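PDB 3K4H: putative transcriptional regulator from Bacillus cytotoxicus NVH 391-98, which probably regulates transcription as a LacI-type DNA-binding repressor, and here holds a glucose-containing glycan in its periplasmic-binding-protein-like sensor region. Local coordinates for residues A[36-41]-A[253-258]; A[119-124]-A[274-279]; A[181-186]-A[208-213]; A[231-236]-A[279-284]. All coordinates share one frame; numbering follows the deposited sequence.

How the contacts relate
The four contacts run along a two-domain LacI-type sensor, each domain built on its own sheet with the glycan bound near the junction. Contact 1 pairs helices of one domain, and contact 3 pairs helices of the other; their centres lie about 39 Å apart, on opposite sides of the chain's centre. Contact 2 sits where the chain passes between the two sheets, with the H276 side chain about 8 Å from a bound glucose. Contact 4 continues the chain past L279, which both share, with centres about 15 Å apart. Packing joins contact 1 to contact 2 through E253 and I274, and contact 3 to contact 4 through L208 and A236. Contacts 1 and 2 reach the second subunit.

Contact 1. Residues A[36-41]-A[253-258]; sequences SSFAHV and EAAKAL
F38 carries the pairing of helix 27-41 with helix 247-264, meeting A255 and K256 with its side chain. Along 36-41, S36 first points away from the partner helix. S37 sends OG to a hydrogen bond with the hydroxyl of Y248, one turn earlier on the partner helix than Y252. F38 comes next, its CA 6.4 Å from the CA of A255. With CG anti to the backbone N (chi1 -170°), the ring extends across to the second helix and lays one face against K256. The CB of K256 stands 3.7 Å from the F38 ring centroid, only 13° off the normal, a CH-pi contact in which the lysine chain crosses the aromatic side chain at about a right angle. CG of K256 follows over the rim of the same face, 3.5 Å from CZ of F38. On the A255 side of the ring, CD2 of F38 lies 4.1 Å from CB of A255. K256 thus offers its aliphatic root to the ring while its ammonium leads off to a salt bridge with D260 of the second subunit. A39, following F38, turns to Y44 and L46. Around the pair, Y252 meets F38 edge-to-face, A255 and L258 lie on I74 of strand 72-75, and S36 and A39 pack on L46 of strand 45-48, which places both helices against the parallel sheet of this domain.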
loop_
_atom_site.group_PDB
_atom_site.type_symbol
_atom_site.label_atom_id
_atom_site.label_comp_id
_atom_site.label_asym_id
_atom_site.label_seq_id
_atom_site.Cartn_x
_atom_site.Cartn_y
_atom_site.Cartn_z
ATOM N N SER A 36 13.112 4.318 18.988
ATOM C CA SER A 36 13.688 5.111 20.053
ATOM C C SER A 36 13.756 6.611 19.698
ATOM O O SER A 36 13.481 7.495 20.540
ATOM C CB SER A 36 15.090 4.587 20.329
ATOM O OG SER A 36 15.739 5.409 21.266
ATOM N N SER A 37 14.135 6.899 18.452
ATOM C CA SER A 37 14.265 8.279 18.021
ATOM C C SER A 37 12.942 9.028 18.244
ATOM O O SER A 37 12.949 10.162 18.699
ATOM C CB SER A 37 14.750 8.342 16.574
ATOM O OG SER A 37 14.727 9.665 16.074
ATOM N N PHE A 38 11.820 8.366 17.973
ATOM C CA PHE A 38 10.512 8.940 18.277
ATOM C C PHE A 38 10.115 8.868 19.759
ATOM O O PHE A 38 9.645 9.855 20.346
ATOM C CB PHE A 38 9.394 8.335 17.418
ATOM C CG PHE A 38 8.104 9.072 17.549
ATOM C CD1 PHE A 38 7.858 10.199 16.783
ATOM C CD2 PHE A 38 7.165 8.691 18.490
ATOM C CE1 PHE A 38 6.689 10.913 16.915
ATOM C CE2 PHE A 38 5.988 9.404 18.634
ATOM C CZ PHE A 38 5.752 10.520 17.834
ATOM N N ALA A 39 10.283 7.714 20.377
ATOM C CA ALA A 39 9.870 7.607 21.765
ATOM C C ALA A 39 10.461 8.777 22.545
ATOM O O ALA A 39 9.810 9.369 23.406
ATOM C CB ALA A 39 10.303 6.273 22.356
ATOM N N HIS A 40 11.700 9.109 22.212
ATOM C CA HIS A 40 12.396 10.272 22.773
ATOM C C HIS A 40 11.569 11.577 22.728
ATOM O O HIS A 40 11.410 12.248 23.739
ATOM C CB HIS A 40 13.716 10.451 22.031
ATOM C CG HIS A 40 14.304 11.805 22.169
ATOM N ND1 HIS A 40 14.659 12.566 21.079
ATOM C CD2 HIS A 40 14.602 12.544 23.267
ATOM C CE1 HIS A 40 15.148 13.724 21.498
ATOM N NE2 HIS A 40 15.123 13.737 22.822
ATOM N N VAL A 41 11.035 11.900 21.554
ATOM C CA VAL A 41 10.237 13.109 21.343
ATOM C C VAL A 41 9.098 13.268 22.362
ATOM O O VAL A 41 8.840 14.369 22.824
ATOM C CB VAL A 41 9.664 13.140 19.916
ATOM C CG1 VAL A 41 8.665 14.262 19.755
ATOM C CG2 VAL A 41 10.783 13.254 18.877
ATOM N N GLU A 253 7.879 5.625 12.420
ATOM C CA GLU A 253 6.479 5.683 12.130
ATOM C C GLU A 253 5.647 4.667 12.944
ATOM O O GLU A 253 4.548 4.995 13.384
ATOM C CB GLU A 253 6.244 5.575 10.620
ATOM C CG GLU A 253 5.195 6.594 10.137
ATOM C CD GLU A 253 5.684 8.032 10.195
ATOM O OE1 GLU A 253 6.863 8.272 9.872
ATOM O OE2 GLU A 253 4.896 8.932 10.555
ATOM N N ALA A 254 6.166 3.468 13.197
ATOM C CA ALA A 254 5.414 2.548 14.057
ATOM C C ALA A 254 5.164 3.166 15.436
ATOM O O ALA A 254 4.015 3.229 15.872
ATOM C CB ALA A 254 6.070 1.248 14.175
ATOM N N ALA A 255 6.220 3.690 16.072
ATOM C CA ALA A 255 6.129 4.295 17.412
ATOM C C ALA A 255 5.204 5.506 17.448
ATOM O O ALA A 255 4.438 5.693 18.399
ATOM C CB ALA A 255 7.497 4.665 17.917
ATOM N N LYS A 256 5.276 6.329 16.408
ATOM C CA LYS A 256 4.423 7.508 16.298
ATOM C C LYS A 256 2.960 7.091 16.200
ATOM O O LYS A 256 2.090 7.737 16.759
ATOM C CB LYS A 256 4.828 8.319 15.076
ATOM C CG LYS A 256 4.120 9.623 14.891
ATOM C CD LYS A 256 4.534 10.236 13.605
ATOM C CE LYS A 256 4.487 11.704 13.761
ATOM N NZ LYS A 256 4.841 12.315 12.476
ATOM N N ALA A 257 2.703 5.987 15.507
ATOM C CA ALA A 257 1.343 5.469 15.388
ATOM C C ALA A 257 0.847 4.903 16.716
ATOM O O ALA A 257 -0.312 5.069 17.052
ATOM C CB ALA A 257 1.246 4.420 14.275
ATOM N N LEU A 258 1.730 4.247 17.466
ATOM C CA LEU A 258 1.342 3.607 18.722
ATOM C C LEU A 258 1.026 4.634 19.796
ATOM O O LEU A 258 0.020 4.518 20.480
ATOM C CB LEU A 258 2.422 2.649 19.212
ATOM C CG LEU A 258 2.172 2.000 20.572
ATOM C CD1 LEU A 258 0.855 1.199 20.598
ATOM C CD2 LEU A 258 3.352 1.142 21.016
#

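Contact 2. Residues A[119-124]-A[274-279]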
loop_
_atom_site.group_PDB
_atom_site.type_symbol
_atom_site.label_atom_id
_atom_site.label_comp_id
_atom_site.label_asym_id
_atom_site.label_seq_id
_atom_site.Cartn_x
_atom_site.Cartn_y
_atom_site.Cartn_z
ATOM N N ALA A 119 8.550 -6.664 -4.596
ATOM C CA ALA A 119 8.932 -7.964 -5.179
ATOM C C ALA A 119 8.515 -8.082 -6.637
ATOM O O ALA A 119 9.258 -8.607 -7.455
ATOM C CB ALA A 119 8.366 -9.124 -4.364
ATOM N N ARG A 120 7.334 -7.590 -6.967
ATOM C CA ARG A 120 6.934 -7.486 -8.353
ATOM C C ARG A 120 7.983 -6.719 -9.127
ATOM O O ARG A 120 8.361 -7.127 -10.209
ATOM C CB ARG A 120 5.586 -6.753 -8.472
ATOM C CG ARG A 120 4.382 -7.641 -8.528
ATOM C CD ARG A 120 3.884 -7.758 -9.948
ATOM N NE ARG A 120 2.422 -7.654 -10.027
ATOM C CZ ARG A 120 1.757 -7.121 -11.049
ATOM N NH1 ARG A 120 2.397 -6.634 -12.104
ATOM N NH2 ARG A 120 0.443 -7.074 -11.016
ATOM N N GLU A 121 8.446 -5.598 -8.576
ATOM C CA GLU A 121 9.345 -4.713 -9.299
ATOM C C GLU A 121 10.714 -5.364 -9.490
ATOM O O GLU A 121 11.290 -5.307 -10.591
ATOM C CB GLU A 121 9.484 -3.384 -8.587
ATOM C CG GLU A 121 8.339 -2.413 -8.797
ATOM C CD GLU A 121 8.389 -1.248 -7.815
ATOM O OE1 GLU A 121 9.138 -1.320 -6.815
ATOM O OE2 GLU A 121 7.671 -0.255 -8.026
ATOM N N VAL A 122 11.221 -5.993 -8.431
ATOM C CA VAL A 122 12.446 -6.766 -8.520
ATOM C C VAL A 122 12.333 -7.845 -9.614
ATOM O O VAL A 122 13.277 -8.062 -10.381
ATOM C CB VAL A 122 12.817 -7.395 -7.151
ATOM C CG1 VAL A 122 13.931 -8.403 -7.287
ATOM C CG2 VAL A 122 13.257 -6.318 -6.183
ATOM N N ALA A 123 11.182 -8.516 -9.688
ATOM C CA ALA A 123 11.025 -9.607 -10.629
ATOM C C ALA A 123 10.909 -9.043 -12.036
ATOM O O ALA A 123 11.450 -9.624 -12.988
ATOM C CB ALA A 123 9.832 -10.472 -10.274
ATOM N N GLU A 124 10.232 -7.899 -12.164
ATOM C CA GLU A 124 10.161 -7.199 -13.459
ATOM C C GLU A 124 11.566 -6.804 -13.916
ATOM O O GLU A 124 11.925 -7.005 -15.085
ATOM C CB GLU A 124 9.221 -6.003 -13.399
ATOM C CG GLU A 124 7.775 -6.424 -13.534
ATOM C CD GLU A 124 6.755 -5.397 -13.027
ATOM O OE1 GLU A 124 7.090 -4.187 -12.872
ATOM O OE2 GLU A 124 5.594 -5.824 -12.791
ATOM N N ILE A 274 5.588 2.819 3.996
ATOM C CA ILE A 274 6.869 3.514 3.892
ATOM C C ILE A 274 7.507 3.130 2.556
ATOM O O ILE A 274 7.534 1.950 2.199
ATOM C CB ILE A 274 7.793 3.117 5.099
ATOM C CG1 ILE A 274 7.635 4.060 6.296
ATOM C CG2 ILE A 274 9.256 3.124 4.721
ATOM C CD1 ILE A 274 6.306 4.001 6.993
ATOM N N PRO A 275 8.043 4.104 1.807
ATOM C CA PRO A 275 8.616 3.784 0.508
ATOM C C PRO A 275 9.836 2.891 0.578
ATOM O O PRO A 275 10.645 2.969 1.519
ATOM C CB PRO A 275 9.056 5.135 -0.032
ATOM C CG PRO A 275 8.316 6.140 0.764
ATOM C CD PRO A 275 8.227 5.520 2.126
ATOM N N HIS A 276 9.961 2.064 -0.452
ATOM C CA HIS A 276 11.122 1.230 -0.679
ATOM C C HIS A 276 11.851 1.731 -1.925
ATOM O O HIS A 276 11.301 2.518 -2.675
ATOM C CB HIS A 276 10.670 -0.205 -0.886
ATOM C CG HIS A 276 9.847 -0.402 -2.121
ATOM N ND1 HIS A 276 8.481 -0.216 -2.140
ATOM C CD2 HIS A 276 10.198 -0.767 -3.378
ATOM C CE1 HIS A 276 8.023 -0.466 -3.353
ATOM N NE2 HIS A 276 9.042 -0.804 -4.123
ATOM N N LYS A 277 13.085 1.280 -2.136
ATOM C CA LYS A 277 13.876 1.654 -3.306
ATOM C C LYS A 277 14.768 0.493 -3.714
ATOM O O LYS A 277 15.541 -0.020 -2.915
ATOM C CB LYS A 277 14.767 2.833 -2.966
ATOM C CG LYS A 277 14.923 3.802 -4.085
ATOM C CD LYS A 277 16.261 4.503 -3.984
ATOM C CE LYS A 277 16.387 5.620 -5.026
ATOM N NZ LYS A 277 16.089 6.881 -4.297
ATOM N N LEU A 278 14.684 0.088 -4.967
ATOM C CA LEU A 278 15.573 -0.928 -5.466
ATOM C C LEU A 278 16.946 -0.327 -5.803
ATOM O O LEU A 278 17.048 0.505 -6.713
ATOM C CB LEU A 278 14.941 -1.556 -6.683
ATOM C CG LEU A 278 15.795 -2.505 -7.497
ATOM C CD1 LEU A 278 16.256 -3.725 -6.686
ATOM C CD2 LEU A 278 14.903 -2.899 -8.626
ATOM N N LEU A 279 17.984 -0.710 -5.097
ATOM C CA LEU A 279 19.285 -0.206 -5.402
ATOM C C LEU A 279 20.005 -1.207 -6.176
ATOM O O LEU A 279 20.318 -2.219 -5.662
ATOM C CB LEU A 279 20.100 -0.079 -4.161
ATOM C CG LEU A 279 19.461 0.668 -3.048
ATOM C CD1 LEU A 279 20.352 0.621 -1.936
ATOM C CD2 LEU A 279 19.298 2.018 -3.502
#
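In the crossover region of this LacI-type fold, where the chain passes from strand 271-273 of one sheet to strand 277-279 of the other, E121 of helix 115-128 takes hold of H276. The imidazole NE2 donates to E121 OE1 over 2.7 Å, with an N-H...O angle of 170°. Straightness here goes with a well-aimed ring: the oxygen lies at the ring's edge, in the plane of the imidazole. The carboxylate is less exactly placed, receiving the N-H on its syn side but from a direction tilted 27° out of its own plane. H276 sets CG between its backbone N and carbonyl carbon (chi1 65°), while E121 runs extended beyond CG, which carries its carboxylate to the imidazole edge. At the next residue, CG2 of V122 packs on CD1 of L278 at 4.0 Å, and V243 of the neighbouring strand 241-244 touches V122, H276 and L278 alike. The side chain of H276 stands about 8 Å from a bound glucose, too far for direct contact with it. Chemically, the straight, in-plane hydrogen bond limits the rotation of the imidazole, and the apolar pair joins helix to strand beside it; the nearby carboxylate would also be expected to raise the proton affinity of H276.

Contact 3. Residues A[181-186]-A[208-213]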
loop_
_atom_site.group_PDB
_atom_site.type_symbol
_atom_site.label_atom_id
_atom_site.label_comp_id
_atom_site.label_asym_id
_atom_site.label_seq_id
_atom_site.Cartn_x
_atom_site.Cartn_y
_atom_site.Cartn_z
ATOM N N GLN A 181 22.670 -23.288 2.271
ATOM C CA GLN A 181 21.955 -24.539 2.029
ATOM C C GLN A 181 21.073 -24.352 0.802
ATOM O O GLN A 181 20.888 -25.273 0.002
ATOM C CB GLN A 181 21.130 -24.961 3.245
ATOM C CG GLN A 181 21.934 -25.100 4.550
ATOM C CD GLN A 181 21.049 -25.294 5.790
ATOM O OE1 GLN A 181 20.873 -24.373 6.596
ATOM N NE2 GLN A 181 20.488 -26.494 5.936
ATOM N N ALA A 182 20.554 -23.136 0.652
ATOM C CA ALA A 182 19.787 -22.769 -0.523
ATOM C C ALA A 182 20.613 -22.962 -1.796
ATOM O O ALA A 182 20.139 -23.569 -2.769
ATOM C CB ALA A 182 19.307 -21.349 -0.414
ATOM N N VAL A 183 21.847 -22.460 -1.785
ATOM C CA VAL A 183 22.718 -22.591 -2.938
ATOM C C VAL A 183 22.988 -24.057 -3.182
ATOM O O VAL A 183 22.994 -24.497 -4.310
ATOM C CB VAL A 183 24.013 -21.765 -2.780
ATOM C CG1 VAL A 183 25.071 -22.213 -3.735
ATOM C CG2 VAL A 183 23.713 -20.290 -3.022
ATOM N N GLU A 184 23.171 -24.827 -2.125
ATOM C CA GLU A 184 23.362 -26.269 -2.297
ATOM C C GLU A 184 22.163 -26.876 -3.029
ATOM O O GLU A 184 22.321 -27.556 -4.026
ATOM C CB GLU A 184 23.572 -26.958 -0.951
ATOM C CG GLU A 184 24.095 -28.356 -1.080
ATOM C CD GLU A 184 25.579 -28.372 -1.298
ATOM O OE1 GLU A 184 26.241 -27.385 -0.908
ATOM O OE2 GLU A 184 26.098 -29.365 -1.858
ATOM N N GLU A 185 20.965 -26.603 -2.520
ATOM C CA GLU A 185 19.738 -27.082 -3.113
ATOM C C GLU A 185 19.559 -26.610 -4.552
ATOM O O GLU A 185 19.325 -27.405 -5.455
ATOM C CB GLU A 185 18.569 -26.597 -2.278
ATOM C CG GLU A 185 18.018 -27.605 -1.317
ATOM C CD GLU A 185 16.501 -27.570 -1.284
ATOM O OE1 GLU A 185 15.913 -26.535 -1.661
ATOM O OE2 GLU A 185 15.893 -28.584 -0.882
ATOM N N LEU A 186 19.661 -25.305 -4.755
ATOM C CA LEU A 186 19.384 -24.713 -6.051
ATOM C C LEU A 186 20.412 -25.095 -7.105
ATOM O O LEU A 186 20.070 -25.615 -8.173
ATOM C CB LEU A 186 19.284 -23.205 -5.925
ATOM C CG LEU A 186 17.989 -22.667 -5.325
ATOM C CD1 LEU A 186 18.172 -21.202 -5.067
ATOM C CD2 LEU A 186 16.818 -22.930 -6.261
ATOM N N LEU A 208 25.790 -15.482 -1.899
ATOM C CA LEU A 208 27.060 -15.044 -2.471
ATOM C C LEU A 208 28.268 -15.876 -2.081
ATOM O O LEU A 208 29.039 -16.273 -2.927
ATOM C CB LEU A 208 27.354 -13.632 -2.039
ATOM C CG LEU A 208 27.237 -12.502 -3.019
ATOM C CD1 LEU A 208 27.719 -11.292 -2.274
ATOM C CD2 LEU A 208 28.165 -12.781 -4.225
ATOM N N SER A 209 28.484 -16.115 -0.804
ATOM C CA SER A 209 29.678 -16.838 -0.445
ATOM C C SER A 209 29.568 -18.262 -0.958
ATOM O O SER A 209 30.552 -18.840 -1.395
ATOM C CB SER A 209 29.920 -16.833 1.071
ATOM O OG SER A 209 29.113 -15.858 1.697
ATOM N N ALA A 210 28.368 -18.817 -0.923
ATOM C CA ALA A 210 28.195 -20.217 -1.240
ATOM C C ALA A 210 28.412 -20.417 -2.727
ATOM O O ALA A 210 29.033 -21.380 -3.161
ATOM C CB ALA A 210 26.812 -20.677 -0.830
ATOM N N LEU A 211 27.904 -19.469 -3.497
ATOM C CA LEU A 211 28.006 -19.492 -4.929
ATOM C C LEU A 211 29.482 -19.353 -5.317
ATOM O O LEU A 211 29.947 -19.924 -6.318
ATOM C CB LEU A 211 27.162 -18.357 -5.479
ATOM C CG LEU A 211 26.087 -18.595 -6.546
ATOM C CD1 LEU A 211 25.398 -19.905 -6.452
ATOM C CD2 LEU A 211 25.061 -17.499 -6.452
ATOM N N SER A 212 30.231 -18.627 -4.500
ATOM C CA SER A 212 31.633 -18.409 -4.774
ATOM C C SER A 212 32.471 -19.564 -4.298
ATOM O O SER A 212 33.523 -19.828 -4.865
ATOM C CB SER A 212 32.114 -17.113 -4.147
ATOM O OG SER A 212 31.670 -16.019 -4.914
ATOM N N LYS A 213 32.033 -20.256 -3.256
ATOM C CA LYS A 213 32.780 -21.429 -2.835
ATOM C C LYS A 213 32.677 -22.492 -3.937
ATOM O O LYS A 213 33.586 -23.279 -4.133
ATOM C CB LYS A 213 32.296 -21.956 -1.484
ATOM C CG LYS A 213 33.299 -22.853 -0.771
ATOM C CD LYS A 213 32.647 -23.597 0.417
ATOM C CE LYS A 213 33.651 -23.971 1.518
ATOM N NZ LYS A 213 34.957 -24.516 0.989
#
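V183 presses into the neighbouring helix at A210 and L211, and every contact between residues 181-186 and 208-213 is apolar. The CA atoms of V183 and A210, the nearest pair, are 6.2 Å apart. In the valine-alanine pairing, CB of V183 lies 3.6 Å from CB of A210, and both valine methyls spread around that single alanine methyl. In the valine-leucine pairing, the same two methyls are used again: CG1 of V183 is 3.6 Å, and CG2 of V183 is 3.8 Å, from CD1 of L211. The fork reaches both partners because CG1 stands anti to the backbone N (chi1 162°). Beyond the pair, A210 also rests on Q180, and L211 on M187, so helix 176-187 is met over more than one turn. On the side of the helix toward the sheet, A182 and L186 pack on L170 and I137. Helices 176-187 and 201-213 are consecutive in the chain, with strand 195-198 between them, as in the alternating helices and strands of a Rossmann-like domain. With no hydrogen bond across it, the interface depends on shape and the exclusion of water, and its small alanine lets the helices come close.

Contact 4. Residues A[231-236]-A[279-284]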
loop_
_atom_site.group_PDB
_atom_site.type_symbol
_atom_site.label_atom_id
_atom_site.label_comp_id
_atom_site.label_asym_id
_atom_site.label_seq_id
_atom_site.Cartn_x
_atom_site.Cartn_y
_atom_site.Cartn_z
ATOM N N LEU A 231 24.208 -2.746 6.006
ATOM C CA LEU A 231 25.442 -2.091 5.758
ATOM C C LEU A 231 26.346 -3.088 5.160
ATOM O O LEU A 231 27.204 -2.774 4.416
ATOM C CB LEU A 231 26.022 -1.664 7.070
ATOM C CG LEU A 231 27.438 -1.159 7.013
ATOM C CD1 LEU A 231 27.394 0.254 6.616
ATOM C CD2 LEU A 231 28.075 -1.278 8.331
ATOM N N LEU A 232 26.184 -4.316 5.532
ATOM C CA LEU A 232 27.042 -5.365 4.994
ATOM C C LEU A 232 26.856 -5.553 3.490
ATOM O O LEU A 232 27.785 -5.930 2.783
ATOM C CB LEU A 232 26.784 -6.683 5.722
ATOM C CG LEU A 232 27.242 -6.843 7.177
ATOM C CD1 LEU A 232 26.303 -7.782 7.985
ATOM C CD2 LEU A 232 28.691 -7.311 7.217
ATOM N N SER A 233 25.656 -5.281 3.006
ATOM C CA SER A 233 25.390 -5.422 1.590
ATOM C C SER A 233 26.203 -4.433 0.750
ATOM O O SER A 233 26.466 -4.709 -0.412
ATOM C CB SER A 233 23.892 -5.291 1.288
ATOM O OG SER A 233 23.463 -3.936 1.357
ATOM N N GLU A 234 26.591 -3.297 1.333
ATOM C CA GLU A 234 27.301 -2.228 0.611
ATOM C C GLU A 234 28.733 -2.615 0.269
ATOM O O GLU A 234 29.316 -2.148 -0.714
ATOM C CB GLU A 234 27.307 -0.940 1.431
ATOM C CG GLU A 234 26.009 -0.163 1.340
ATOM C CD GLU A 234 25.910 0.979 2.345
ATOM O OE1 GLU A 234 26.674 1.961 2.212
ATOM O OE2 GLU A 234 25.049 0.901 3.257
ATOM N N ILE A 235 29.258 -3.527 1.072
ATOM C CA ILE A 235 30.677 -3.828 1.128
ATOM C C ILE A 235 30.981 -5.282 0.737
ATOM O O ILE A 235 32.148 -5.709 0.741
ATOM C CB ILE A 235 31.188 -3.457 2.547
ATOM C CG1 ILE A 235 32.418 -2.561 2.463
ATOM C CG2 ILE A 235 31.207 -4.643 3.532
ATOM C CD1 ILE A 235 32.043 -1.075 2.397
ATOM N N ALA A 236 29.947 -5.990 0.364
ATOM C CA ALA A 236 30.063 -7.344 -0.034
ATOM C C ALA A 236 30.768 -7.289 -1.315
ATOM O O ALA A 236 30.730 -6.303 -1.983
ATOM C CB ALA A 236 28.750 -7.898 -0.246
ATOM N N LEU A 279 17.984 -0.710 -5.097
ATOM C CA LEU A 279 19.285 -0.206 -5.402
ATOM C C LEU A 279 20.005 -1.207 -6.176
ATOM O O LEU A 279 20.318 -2.219 -5.662
ATOM C CB LEU A 279 20.100 -0.079 -4.161
ATOM C CG LEU A 279 19.461 0.668 -3.048
ATOM C CD1 LEU A 279 20.352 0.621 -1.936
ATOM C CD2 LEU A 279 19.298 2.018 -3.502
ATOM N N LYS A 280 20.329 -0.915 -7.413
ATOM C CA LYS A 280 21.039 -1.875 -8.180
ATOM C C LYS A 280 22.472 -1.592 -8.007
ATOM O O LYS A 280 22.933 -0.557 -8.349
ATOM C CB LYS A 280 20.666 -1.731 -9.618
ATOM C CG LYS A 280 19.401 -1.035 -9.797
ATOM C CD LYS A 280 18.696 -1.471 -11.014
ATOM C CE LYS A 280 17.455 -0.699 -11.137
ATOM N NZ LYS A 280 16.676 -1.095 -12.271
ATOM N N ARG A 281 23.179 -2.512 -7.396
ATOM C CA ARG A 281 24.571 -2.318 -7.244
ATOM C C ARG A 281 25.294 -3.176 -8.235
ATOM O O ARG A 281 25.214 -2.960 -9.398
ATOM C CB ARG A 281 24.996 -2.632 -5.820
ATOM C CG ARG A 281 24.148 -1.983 -4.751
ATOM C CD ARG A 281 24.929 -1.531 -3.527
ATOM N NE ARG A 281 24.307 -1.885 -2.261
ATOM C CZ ARG A 281 23.930 -1.018 -1.348
ATOM N NH1 ARG A 281 23.385 -1.429 -0.245
ATOM N NH2 ARG A 281 24.092 0.250 -1.534
ATOM N N GLN A 282 26.042 -4.136 -7.752
ATOM C CA GLN A 282 26.789 -5.023 -8.609
ATOM C C GLN A 282 26.482 -6.488 -8.836
ATOM O O GLN A 282 27.280 -7.171 -9.365
ATOM C CB GLN A 282 28.241 -4.766 -8.379
ATOM C CG GLN A 282 28.523 -3.410 -8.878
ATOM C CD GLN A 282 29.424 -2.648 -8.022
ATOM O OE1 GLN A 282 30.566 -2.998 -7.883
ATOM N NE2 GLN A 282 28.932 -1.570 -7.454
ATOM N N THR A 283 25.358 -6.992 -8.401
ATOM C CA THR A 283 25.122 -8.411 -8.479
ATOM C C THR A 283 24.208 -8.828 -9.555
ATOM O O THR A 283 23.737 -9.903 -9.545
ATOM C CB THR A 283 24.586 -8.952 -7.211
ATOM O OG1 THR A 283 23.652 -8.041 -6.671
ATOM C CG2 THR A 283 25.659 -9.092 -6.258
ATOM N N CYS A 284 23.937 -7.952 -10.484
ATOM C CA CYS A 284 23.070 -8.286 -11.585
ATOM C C CYS A 284 23.650 -8.031 -12.958
ATOM O O CYS A 284 24.255 -7.028 -13.189
ATOM C CB CYS A 284 21.767 -7.559 -11.418
ATOM S SG CYS A 284 20.863 -8.273 -10.202
#
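The guanidinium of R281 meets S233 at its edge and E234 over one face. At the edge, NH1 of R281 donates to OG of S233 over 3.0 Å. This bond is bent, with an N-H...O angle of 143°, and the serine oxygen is tilted 17° from the guanidinium plane. Over the face, it is the methylene rather than the carboxylate of E234 that does the touching: CG of E234 is 3.3 Å from NH1 of R281 and 3.5 Å from its CZ. Against the other face stands CD1 of L279, 3.6 Å above the plane and offset toward the rim, so the flat group is sandwiched between aliphatic atoms. The carboxylate of E234 extends past it, its plane 28° from the guanidinium plane. OE2 of E234 remains 4.5 Å from NH1 of R281, well out of the plane, which leaves charge attraction without a salt bridge. R281 reaches this position with a chain bent at chi2 and chi3, where other bonds hold it: NH1 also binds OD1 of N229, and NE binds the carbonyl of L240. OG of S233 has a second bond, to the carbonyl of A230, and so ties the arginine to the start of the short, weakly bonded helix 231-235. This joins the chain leaving edge strand 277-279 of the mixed sheet to the turn after strand 223-227, packing beside the pocket, with the S233 side chain about 12 Å from a bound glucose. The chemistry implies a guanidinium positioned chiefly by neutral oxygen acceptors, with E234 probably adding only long-range electrostatic stabilisation.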